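Local coordinates for acetyltransferase (Agrobacterium tumefaciens str. C58, PDB 2G3A), which transfers an acetyl group from acetyl coenzyme A to an acceptor, preferring glucosamine 6-phosphate or dopamine, and releases CoA and the acetylated product, at residues 47-53 with 67-73; 78-83 with 93-97; 110-116 with 146-152. One frame throughout, in Å; residues are numbered along the deposited sequence.

Interaction 1: 47-53 with 67-73; sequences SDKRDLN and LVGHTAR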
loop_
_atom_site.group_PDB
_atom_site.type_symbol
_atom_site.label_atom_id
_atom_site.label_comp_id
_atom_site.label_asym_id
_atom_site.label_seq_id
_atom_site.Cartn_x
_atom_site.Cartn_y
_atom_site.Cartn_z
ATOM N N SER A 47 3.598 1.939 -16.574
ATOM C CA SER A 47 3.973 2.258 -15.189
ATOM C C SER A 47 5.478 2.131 -14.958
ATOM O O SER A 47 6.031 2.776 -14.054
ATOM C CB SER A 47 3.217 1.378 -14.206
ATOM O OG SER A 47 3.731 0.069 -14.241
ATOM N N ASP A 48 6.127 1.295 -15.774
ATOM C CA ASP A 48 7.523 0.891 -15.583
ATOM C C ASP A 48 7.794 0.353 -14.176
ATOM O O ASP A 48 8.870 0.586 -13.628
ATOM C CB ASP A 48 8.485 2.044 -15.888
ATOM C CG ASP A 48 8.505 2.419 -17.357
ATOM O OD1 ASP A 48 8.552 1.514 -18.219
ATOM O OD2 ASP A 48 8.489 3.629 -17.643
ATOM N N LYS A 49 6.820 -0.355 -13.603
ATOM C CA LYS A 49 6.985 -0.957 -12.274
ATOM C C LYS A 49 8.141 -1.941 -12.226
ATOM O O LYS A 49 8.202 -2.896 -13.008
ATOM C CB LYS A 49 5.715 -1.652 -11.798
ATOM C CG LYS A 49 5.808 -2.079 -10.331
ATOM C CD LYS A 49 4.491 -2.624 -9.835
ATOM C CE LYS A 49 4.597 -3.082 -8.398
ATOM N NZ LYS A 49 3.224 -3.282 -7.839
ATOM N N ARG A 50 9.038 -1.710 -11.276
ATOM C CA ARG A 50 10.255 -2.483 -11.154
ATOM C C ARG A 50 10.625 -2.612 -9.687
ATOM O O ARG A 50 10.776 -1.613 -8.984
ATOM C CB ARG A 50 11.376 -1.803 -11.935
ATOM C CG ARG A 50 12.688 -2.559 -11.978
ATOM C CD ARG A 50 13.675 -1.778 -12.827
ATOM N NE ARG A 50 15.025 -2.328 -12.793
ATOM C CZ ARG A 50 16.117 -1.657 -13.152
ATOM N NH1 ARG A 50 16.031 -0.400 -13.569
ATOM N NH2 ARG A 50 17.300 -2.247 -13.098
ATOM N N ASP A 51 10.766 -3.847 -9.224
ATOM C CA ASP A 51 11.086 -4.091 -7.820
ATOM C C ASP A 51 12.410 -3.451 -7.420
ATOM O O ASP A 51 13.301 -3.256 -8.249
ATOM C CB ASP A 51 11.137 -5.591 -7.546
ATOM C CG ASP A 51 9.792 -6.258 -7.751
ATOM O OD1 ASP A 51 8.783 -5.743 -7.224
ATOM O OD2 ASP A 51 9.741 -7.287 -8.452
ATOM N N LEU A 52 12.517 -3.117 -6.138
ATOM C CA LEU A 52 13.746 -2.588 -5.574
ATOM C C LEU A 52 13.859 -3.112 -4.136
ATOM O O LEU A 52 13.186 -2.617 -3.220
ATOM C CB LEU A 52 13.751 -1.040 -5.619
ATOM C CG LEU A 52 15.103 -0.335 -5.411
ATOM C CD1 LEU A 52 15.024 1.146 -5.769
ATOM C CD2 LEU A 52 15.649 -0.531 -3.968
ATOM N N ASN A 53 14.697 -4.130 -3.950
ATOM C CA ASN A 53 14.905 -4.716 -2.634
ATOM C C ASN A 53 16.370 -4.630 -2.218
ATOM O O ASN A 53 17.274 -4.653 -3.059
ATOM C CB ASN A 53 14.483 -6.186 -2.621
ATOM C CG ASN A 53 13.042 -6.399 -3.053
ATOM O OD1 ASN A 53 12.150 -5.608 -2.734
ATOM N ND2 ASN A 53 12.808 -7.494 -3.768
ATOM N N LEU A 67 15.108 -3.833 3.060
ATOM C CA LEU A 67 14.118 -2.932 2.525
ATOM C C LEU A 67 13.447 -3.597 1.324
ATOM O O LEU A 67 14.117 -4.228 0.485
ATOM C CB LEU A 67 14.782 -1.589 2.152
ATOM C CG LEU A 67 13.951 -0.464 1.539
ATOM C CD1 LEU A 67 14.594 0.899 1.826
ATOM C CD2 LEU A 67 13.687 -0.651 0.021
ATOM N N VAL A 68 12.124 -3.482 1.278
ATOM C CA VAL A 68 11.320 -3.961 0.148
ATOM C C VAL A 68 10.569 -2.778 -0.437
ATOM O O VAL A 68 9.871 -2.052 0.285
ATOM C CB VAL A 68 10.322 -5.067 0.583
ATOM C CG1 VAL A 68 9.448 -5.537 -0.609
ATOM C CG2 VAL A 68 11.067 -6.258 1.178
ATOM N N GLY A 69 10.722 -2.557 -1.734
ATOM C CA GLY A 69 9.967 -1.494 -2.387
ATOM C C GLY A 69 9.908 -1.641 -3.882
ATOM O O GLY A 69 10.145 -2.717 -4.418
ATOM N N HIS A 70 9.579 -0.554 -4.566
ATOM C CA HIS A 70 9.562 -0.574 -6.030
ATOM C C HIS A 70 9.517 0.838 -6.580
ATOM O O HIS A 70 9.133 1.774 -5.885
ATOM C CB HIS A 70 8.370 -1.377 -6.575
ATOM C CG HIS A 70 7.038 -0.752 -6.293
ATOM N ND1 HIS A 70 6.264 -1.107 -5.210
ATOM C CD2 HIS A 70 6.336 0.189 -6.965
ATOM C CE1 HIS A 70 5.148 -0.402 -5.220
ATOM N NE2 HIS A 70 5.167 0.392 -6.276
ATOM N N THR A 71 9.905 0.983 -7.840
ATOM C CA THR A 71 9.730 2.254 -8.518
ATOM C C THR A 71 8.650 2.093 -9.585
ATOM O O THR A 71 8.587 1.063 -10.254
ATOM C CB THR A 71 11.038 2.736 -9.149
ATOM O OG1 THR A 71 11.523 1.727 -10.041
ATOM C CG2 THR A 71 12.084 2.988 -8.055
ATOM N N ALA A 72 7.789 3.103 -9.712
ATOM C CA ALA A 72 6.746 3.138 -10.746
ATOM C C ALA A 72 6.362 4.584 -11.004
ATOM O O ALA A 72 6.243 5.373 -10.053
ATOM C CB ALA A 72 5.527 2.349 -10.290
ATOM N N ARG A 73 6.167 4.939 -12.274
ATOM C CA ARG A 73 5.673 6.284 -12.633
ATOM C C ARG A 73 6.518 7.408 -12.002
ATOM O O ARG A 73 6.002 8.452 -11.573
ATOM C CB ARG A 73 4.183 6.413 -12.284
ATOM C CG ARG A 73 3.332 5.377 -13.017
ATOM C CD ARG A 73 1.839 5.501 -12.748
ATOM N NE ARG A 73 1.083 4.478 -13.476
ATOM C CZ ARG A 73 0.837 4.513 -14.782
ATOM N NH1 ARG A 73 1.299 5.511 -15.535
ATOM N NH2 ARG A 73 0.152 3.527 -15.344
HETATM O O HOH W 1 10.621 2.281 -12.562
#

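Interaction 2: 78-83 with 93-97; sequences VQLLFV and APKLL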
loop_
_atom_site.group_PDB
_atom_site.type_symbol
_atom_site.label_atom_id
_atom_site.label_comp_id
_atom_site.label_asym_id
_atom_site.label_seq_id
_atom_site.Cartn_x
_atom_site.Cartn_y
_atom_site.Cartn_z
ATOM N N VAL A 78 8.789 2.858 -0.700
ATOM C CA VAL A 78 9.388 1.930 0.250
ATOM C C VAL A 78 8.239 1.264 1.000
ATOM O O VAL A 78 7.489 1.930 1.722
ATOM C CB VAL A 78 10.364 2.637 1.230
ATOM C CG1 VAL A 78 10.849 1.671 2.331
ATOM C CG2 VAL A 78 11.551 3.243 0.470
ATOM N N GLN A 79 8.094 -0.047 0.806
ATOM C CA GLN A 79 6.996 -0.804 1.408
ATOM C C GLN A 79 7.328 -1.373 2.795
ATOM O O GLN A 79 6.511 -1.286 3.730
ATOM C CB GLN A 79 6.582 -1.956 0.479
ATOM C CG GLN A 79 5.358 -2.732 0.958
ATOM C CD GLN A 79 5.299 -4.139 0.375
ATOM O OE1 GLN A 79 5.912 -4.428 -0.661
ATOM N NE2 GLN A 79 4.562 -5.022 1.042
ATOM N N LEU A 80 8.511 -1.969 2.929
ATOM C CA LEU A 80 8.913 -2.561 4.198
ATOM C C LEU A 80 10.346 -2.194 4.477
ATOM O O LEU A 80 11.153 -2.146 3.560
ATOM C CB LEU A 80 8.816 -4.095 4.164
ATOM C CG LEU A 80 7.548 -4.825 3.698
ATOM C CD1 LEU A 80 7.885 -6.288 3.432
ATOM C CD2 LEU A 80 6.439 -4.729 4.725
ATOM N N LEU A 81 10.657 -1.975 5.751
ATOM C CA LEU A 81 12.029 -1.781 6.188
ATOM C C LEU A 81 12.169 -2.377 7.559
ATOM O O LEU A 81 11.442 -1.986 8.482
ATOM C CB LEU A 81 12.381 -0.292 6.229
ATOM C CG LEU A 81 13.855 0.125 6.293
ATOM C CD1 LEU A 81 14.021 1.560 5.821
ATOM C CD2 LEU A 81 14.476 -0.049 7.695
ATOM N N PHE A 82 13.099 -3.328 7.694
ATOM C CA PHE A 82 13.376 -3.947 8.978
ATOM C C PHE A 82 14.875 -4.007 9.274
ATOM O O PHE A 82 15.676 -4.510 8.475
ATOM C CB PHE A 82 12.758 -5.355 9.056
ATOM C CG PHE A 82 13.019 -6.056 10.365
ATOM C CD1 PHE A 82 12.221 -5.796 11.480
ATOM C CD2 PHE A 82 14.069 -6.959 10.491
ATOM C CE1 PHE A 82 12.460 -6.420 12.681
ATOM C CE2 PHE A 82 14.325 -7.599 11.719
ATOM C CZ PHE A 82 13.518 -7.329 12.807
ATOM N N VAL A 83 15.247 -3.495 10.438
ATOM C CA VAL A 83 16.617 -3.587 10.911
ATOM C C VAL A 83 16.670 -4.591 12.063
ATOM O O VAL A 83 15.916 -4.461 13.018
ATOM C CB VAL A 83 17.156 -2.191 11.338
ATOM C CG1 VAL A 83 18.539 -2.311 11.945
ATOM C CG2 VAL A 83 17.180 -1.239 10.135
ATOM N N ALA A 93 18.964 1.822 9.116
ATOM C CA ALA A 93 17.758 2.211 8.393
ATOM C C ALA A 93 18.073 3.377 7.419
ATOM O O ALA A 93 17.681 3.330 6.259
ATOM C CB ALA A 93 16.616 2.585 9.372
ATOM N N PRO A 94 18.763 4.444 7.896
ATOM C CA PRO A 94 19.177 5.459 6.907
ATOM C C PRO A 94 20.064 4.921 5.760
ATOM O O PRO A 94 19.961 5.409 4.634
ATOM C CB PRO A 94 19.919 6.495 7.756
ATOM C CG PRO A 94 19.339 6.321 9.146
ATOM C CD PRO A 94 19.140 4.837 9.267
ATOM N N LYS A 95 20.908 3.927 6.044
ATOM C CA LYS A 95 21.759 3.331 5.015
ATOM C C LYS A 95 20.915 2.641 3.952
ATOM O O LYS A 95 21.207 2.747 2.762
ATOM C CB LYS A 95 22.763 2.349 5.627
ATOM C CG LYS A 95 23.637 1.628 4.589
ATOM C CD LYS A 95 24.792 0.893 5.249
ATOM C CE LYS A 95 25.740 0.294 4.205
ATOM N NZ LYS A 95 26.904 -0.355 4.880
ATOM N N LEU A 96 19.894 1.906 4.393
ATOM C CA LEU A 96 18.958 1.253 3.482
ATOM C C LEU A 96 18.216 2.283 2.648
ATOM O O LEU A 96 18.094 2.117 1.439
ATOM C CB LEU A 96 17.961 0.369 4.251
ATOM C CG LEU A 96 18.549 -0.861 4.959
ATOM C CD1 LEU A 96 17.561 -1.394 5.965
ATOM C CD2 LEU A 96 18.960 -1.951 3.969
ATOM N N LEU A 97 17.753 3.360 3.288
ATOM C CA LEU A 97 17.083 4.436 2.548
ATOM C C LEU A 97 18.010 5.109 1.526
ATOM O O LEU A 97 17.587 5.460 0.422
ATOM C CB LEU A 97 16.521 5.476 3.509
ATOM C CG LEU A 97 15.372 4.969 4.402
ATOM C CD1 LEU A 97 15.102 6.002 5.488
ATOM C CD2 LEU A 97 14.102 4.671 3.556
#

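Interaction 3: 110-116 with 146-152; sequences MGAYIDT and TWLEKRF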
loop_
_atom_site.group_PDB
_atom_site.type_symbol
_atom_site.label_atom_id
_atom_site.label_comp_id
_atom_site.label_asym_id
_atom_site.label_seq_id
_atom_site.Cartn_x
_atom_site.Cartn_y
_atom_site.Cartn_z
HETATM N N MSE A 110 11.902 10.842 -9.652
HETATM C CA MSE A 110 11.752 12.221 -9.211
HETATM C C MSE A 110 11.626 12.358 -7.695
HETATM O O MSE A 110 11.718 13.452 -7.142
HETATM C CB MSE A 110 10.472 12.791 -9.822
HETATM C CG MSE A 110 10.469 12.915 -11.332
HETATM SE SE MSE A 110 8.605 13.191 -11.892
HETATM C CE MSE A 110 8.263 14.748 -10.924
ATOM N N GLY A 111 11.369 11.253 -7.016
ATOM C CA GLY A 111 11.147 11.308 -5.574
ATOM C C GLY A 111 10.808 9.960 -4.961
ATOM O O GLY A 111 10.698 8.939 -5.669
ATOM N N ALA A 112 10.638 9.953 -3.647
ATOM C CA ALA A 112 10.312 8.723 -2.903
ATOM C C ALA A 112 9.141 9.007 -1.994
ATOM O O ALA A 112 8.939 10.142 -1.554
ATOM C CB ALA A 112 11.531 8.268 -2.051
ATOM N N TYR A 113 8.369 7.981 -1.678
ATOM C CA TYR A 113 7.427 8.122 -0.577
ATOM C C TYR A 113 7.390 6.894 0.313
ATOM O O TYR A 113 7.855 5.805 -0.055
ATOM C CB TYR A 113 6.025 8.576 -1.063
ATOM C CG TYR A 113 5.249 7.535 -1.848
ATOM C CD1 TYR A 113 4.119 6.921 -1.294
ATOM C CD2 TYR A 113 5.615 7.190 -3.156
ATOM C CE1 TYR A 113 3.393 5.965 -2.016
ATOM C CE2 TYR A 113 4.889 6.255 -3.885
ATOM C CZ TYR A 113 3.779 5.649 -3.312
ATOM O OH TYR A 113 3.063 4.712 -4.043
ATOM N N ILE A 114 6.814 7.088 1.493
ATOM C CA ILE A 114 6.913 6.128 2.565
ATOM C C ILE A 114 5.770 6.351 3.549
ATOM O O ILE A 114 5.192 7.440 3.614
ATOM C CB ILE A 114 8.325 6.219 3.250
ATOM C CG1 ILE A 114 8.658 4.948 4.023
ATOM C CG2 ILE A 114 8.419 7.458 4.171
ATOM C CD1 ILE A 114 10.200 4.788 4.296
ATOM N N ASP A 115 5.420 5.315 4.307
ATOM C CA ASP A 115 4.403 5.505 5.347
ATOM C C ASP A 115 4.735 4.703 6.599
ATOM O O ASP A 115 5.517 3.766 6.545
ATOM C CB ASP A 115 3.018 5.158 4.811
ATOM C CG ASP A 115 2.989 3.805 4.156
ATOM O OD1 ASP A 115 3.120 2.819 4.882
ATOM O OD2 ASP A 115 2.859 3.740 2.922
ATOM N N THR A 116 4.140 5.074 7.722
ATOM C CA THR A 116 4.486 4.430 8.991
ATOM C C THR A 116 3.466 4.703 10.089
ATOM O O THR A 116 2.815 5.749 10.089
ATOM C CB THR A 116 5.909 4.851 9.481
ATOM O OG1 THR A 116 6.283 4.032 10.583
ATOM C CG2 THR A 116 5.959 6.318 9.919
ATOM N N THR A 146 1.215 7.945 9.084
ATOM C CA THR A 146 1.739 9.172 8.462
ATOM C C THR A 146 2.350 8.799 7.123
ATOM O O THR A 146 3.038 7.770 7.025
ATOM C CB THR A 146 2.813 9.864 9.353
ATOM O OG1 THR A 146 2.278 10.065 10.659
ATOM C CG2 THR A 146 3.236 11.246 8.766
ATOM N N TRP A 147 2.061 9.607 6.093
ATOM C CA TRP A 147 2.672 9.451 4.772
ATOM C C TRP A 147 3.657 10.572 4.611
ATOM O O TRP A 147 3.411 11.727 5.039
ATOM C CB TRP A 147 1.622 9.514 3.644
ATOM C CG TRP A 147 0.748 8.261 3.556
ATOM C CD1 TRP A 147 0.950 7.160 2.752
ATOM C CD2 TRP A 147 -0.447 7.991 4.309
ATOM N NE1 TRP A 147 -0.048 6.229 2.975
ATOM C CE2 TRP A 147 -0.913 6.721 3.922
ATOM C CE3 TRP A 147 -1.165 8.707 5.283
ATOM C CZ2 TRP A 147 -2.070 6.151 4.478
ATOM C CZ3 TRP A 147 -2.303 8.142 5.829
ATOM C CH2 TRP A 147 -2.751 6.878 5.409
ATOM N N LEU A 148 4.787 10.245 3.993
ATOM C CA LEU A 148 5.838 11.230 3.786
ATOM C C LEU A 148 6.386 11.152 2.367
ATOM O O LEU A 148 6.352 10.087 1.750
ATOM C CB LEU A 148 7.000 11.009 4.797
ATOM C CG LEU A 148 6.640 11.071 6.280
ATOM C CD1 LEU A 148 6.411 9.676 6.827
ATOM C CD2 LEU A 148 7.740 11.773 7.098
ATOM N N GLU A 149 6.913 12.268 1.860
ATOM C CA GLU A 149 7.613 12.261 0.566
ATOM C C GLU A 149 9.047 12.820 0.676
ATOM O O GLU A 149 9.378 13.578 1.600
ATOM C CB GLU A 149 6.841 13.100 -0.465
ATOM C CG GLU A 149 6.944 14.613 -0.167
ATOM C CD GLU A 149 6.159 15.505 -1.124
ATOM O OE1 GLU A 149 5.614 14.994 -2.123
ATOM O OE2 GLU A 149 6.093 16.728 -0.860
ATOM N N LYS A 150 9.867 12.479 -0.310
ATOM C CA LYS A 150 11.188 13.078 -0.485
ATOM C C LYS A 150 11.415 13.274 -1.976
ATOM O O LYS A 150 11.542 12.313 -2.743
ATOM C CB LYS A 150 12.301 12.219 0.136
ATOM C CG LYS A 150 13.695 12.897 0.129
ATOM C CD LYS A 150 14.652 12.091 1.037
ATOM C CE LYS A 150 15.992 12.777 1.223
ATOM N NZ LYS A 150 16.830 12.735 0.002
ATOM N N ARG A 151 11.455 14.532 -2.380
ATOM C CA ARG A 151 11.639 14.864 -3.779
ATOM C C ARG A 151 13.128 14.963 -4.054
ATOM O O ARG A 151 13.874 15.532 -3.256
ATOM C CB ARG A 151 10.909 16.167 -4.118
ATOM C CG ARG A 151 9.490 16.219 -3.578
ATOM C CD ARG A 151 8.725 17.459 -4.026
ATOM N NE ARG A 151 8.180 17.275 -5.369
ATOM C CZ ARG A 151 6.964 16.805 -5.647
ATOM N NH1 ARG A 151 6.100 16.476 -4.681
ATOM N NH2 ARG A 151 6.609 16.667 -6.913
ATOM N N PHE A 152 13.557 14.386 -5.172
ATOM C CA PHE A 152 14.964 14.423 -5.568
ATOM C C PHE A 152 15.393 15.722 -6.271
ATOM O O PHE A 152 14.598 16.361 -6.962
ATOM C CB PHE A 152 15.301 13.206 -6.431
ATOM C CG PHE A 152 14.940 11.887 -5.789
ATOM C CD1 PHE A 152 14.721 10.756 -6.577
ATOM C CD2 PHE A 152 14.806 11.783 -4.393
ATOM C CE1 PHE A 152 14.396 9.532 -5.979
ATOM C CE2 PHE A 152 14.485 10.572 -3.786
ATOM C CZ PHE A 152 14.269 9.440 -4.593
HETATM O O HOH W 2 1.146 4.324 0.913
HETATM O O HOH W 3 2.785 7.996 12.181
#

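Interaction 1: 47-53 with 67-73
Residues 50-53 and 67-72 run antiparallel at 149° as the two arms of a beta hairpin, with Arg50 bonded both ways to Thr71 and Leu52 both ways to Gly69. Ahead of strand 50-53 and just past the end of 67-72, Arg73 N donates to Ser47 O at 2.8 Å, carrying the pairing into the loop. There Ser47 OG accepts from Lys49 N over 3.2 Å, an ST turn that Ser47 can form because its hydroxyl lies between its own N and carbonyl carbon (chi1 73°).

The side chain of Lys49, extended from end to end, crosses the His70 imidazole and sets CE squarely over one ring face, 3.9 Å from the centroid and 6° off the normal. Farther along, the Arg73 guanidinium lies flat against Ser47, with Ser47 CA over the middle of one face. Arg73 NH1 bonds to Phe44 O and to Ser141 OG of the second subunit, and NH2 to Gly45 O. On the side of the sheet covered by helix 92-106, Leu52 CD1 meets Thr71 CG2 at 4.2 Å and Leu52 CD2 lies near Leu67 CD2. Water 1 links Asp48 O to Thr71 OG1, at 2.7 Å from each, and Arg107 also bonds to that hydroxyl. Arg50 turns outward to a salt bridge with Asp22 of the second subunit.

Chemically, Leu52, Leu67 and the Thr71 methyl give the hairpin an apolar patch toward the helix, while the Thr71 hydroxyl beside it is gripped by Arg107 and water 1. Over the imidazole it is a methylene of Lys49, rather than its ammonium, that makes the CH-pi contact.

Interaction 2: 78-83 with 93-97
Leu81 sends its two methyls to different parts of the helix: CD2 touches both Ala93 CB and Leu96 CD1, 3.8 Å from each, while CD1 meets Leu97 CD2, also at 3.8 Å. Its CG stands anti to the backbone N (chi1 -164°), which projects the fork from strand 78-82 into the helix. Leu97 crosses Leu81 at about a right angle, and the same CD2 also lies 4.3 Å from Val78 CG2, at the start of the segment.

Past the end of the strand, Val83 uses one branch. CG2 lies 3.7 Å from Ala93 N and 3.9 Å from Ala93 CB, and Leu96 CD1 is also near it. The small alanine is consistent with the close approach here: the CA atoms of Val83 and Ala93 are 6.4 Å apart, against 8.4 Å for those of Val78 and Leu97.

This is the strand-to-helix half of a beta-alpha-beta unit, strand 75-82, helix 92-106 and strand 111-116, in the GNAT fold. Beyond the contact, Leu97 packs on Tyr125 and Ala93 on Thr124. Leu81, Phe82 and Val83 probably bind CoA, as do Thr124 and Tyr125.

Across the two segments the interface is made by aliphatic side chains, with the Ala93 methyl, at van der Waals distance. Apolar contact, with Val78, Leu96 and Leu97 buried, thus seats the helix against a strand whose end probably contacts the cofactor.

Interaction 3: 110-116 with 146-152
Six backbone hydrogen bonds tie strand 111-116 to strand 145-151 as an antiparallel pair within the mixed sheet of the GNAT fold. Ala112 pairs with Lys150, Ile114 with Leu148 and Thr116 with Thr146, and a seventh bond, Phe152 N to Met110 O, follows them.

At the chain's C-terminus the Phe152 ring folds back over the neighbouring strand. Gly111 CA makes a CH-pi contact with it, 3.5 Å above the ring centre and almost on the normal, and the ring tip CZ comes 3.9 Å from Ala112 CB. On the same side of the sheet as Ala112, Ile114 CG2 touches Leu148 CB at 3.9 Å, and Phe130 and helix 119-128 lie against these residues.

The other side carries Tyr113, Asp115, Trp147 and Glu149. Asp115 places CB over a face of the Trp147 five-membered ring, a second CH-pi contact, 3.5 Å from CD1, with carboxylate and indole planes 63° apart. Its CG lies between the backbone N and carbonyl carbon (chi1 51°), a turn that brings OD2 round beside the indole nitrogen. Tyr77 bonds to OD2 as a second-shell partner, and Trp147 meets its counterpart, Trp147 of the second subunit.

Farther along this side, Arg151 NH1 forms a 3.0 Å salt bridge to Glu149 OE1, while Arg151 NH2 reaches the Gly137 carbonyl of the second subunit. Water 2 bridges the aspartate and the indole: it donates to Asp115 OD2 at 2.7 Å and, in the plane of the ring, accepts a weak bond from Trp147 NE1 at 3.1 Å.

In the fold
All three contacts involve one mixed sheet, interaction 2 packing helix 92-106 on it; their centres are about 13 to 14 Å apart. Interactions 1 and 2 join where strands 63-72 and 75-82 pair: Val68 O is 2.7 Å from Gln79 N, beside a classic beta bulge at Gln79 and Leu80. Interactions 2 and 3 meet through Val78 N and Tyr113 O, 3.2 Å apart. Interactions 1 and 3 do not touch. Interaction 2 supplies Leu81, Phe82 and Val83 to the probable CoA site. Side chain to side chain, Leu81 is about 4 Å from Leu67 and about 5 Å from Ile114, and Tyr125, also of that site, is about 3 Å from Ile114 and about 4 Å from Leu97. All three contacts reach the second subunit.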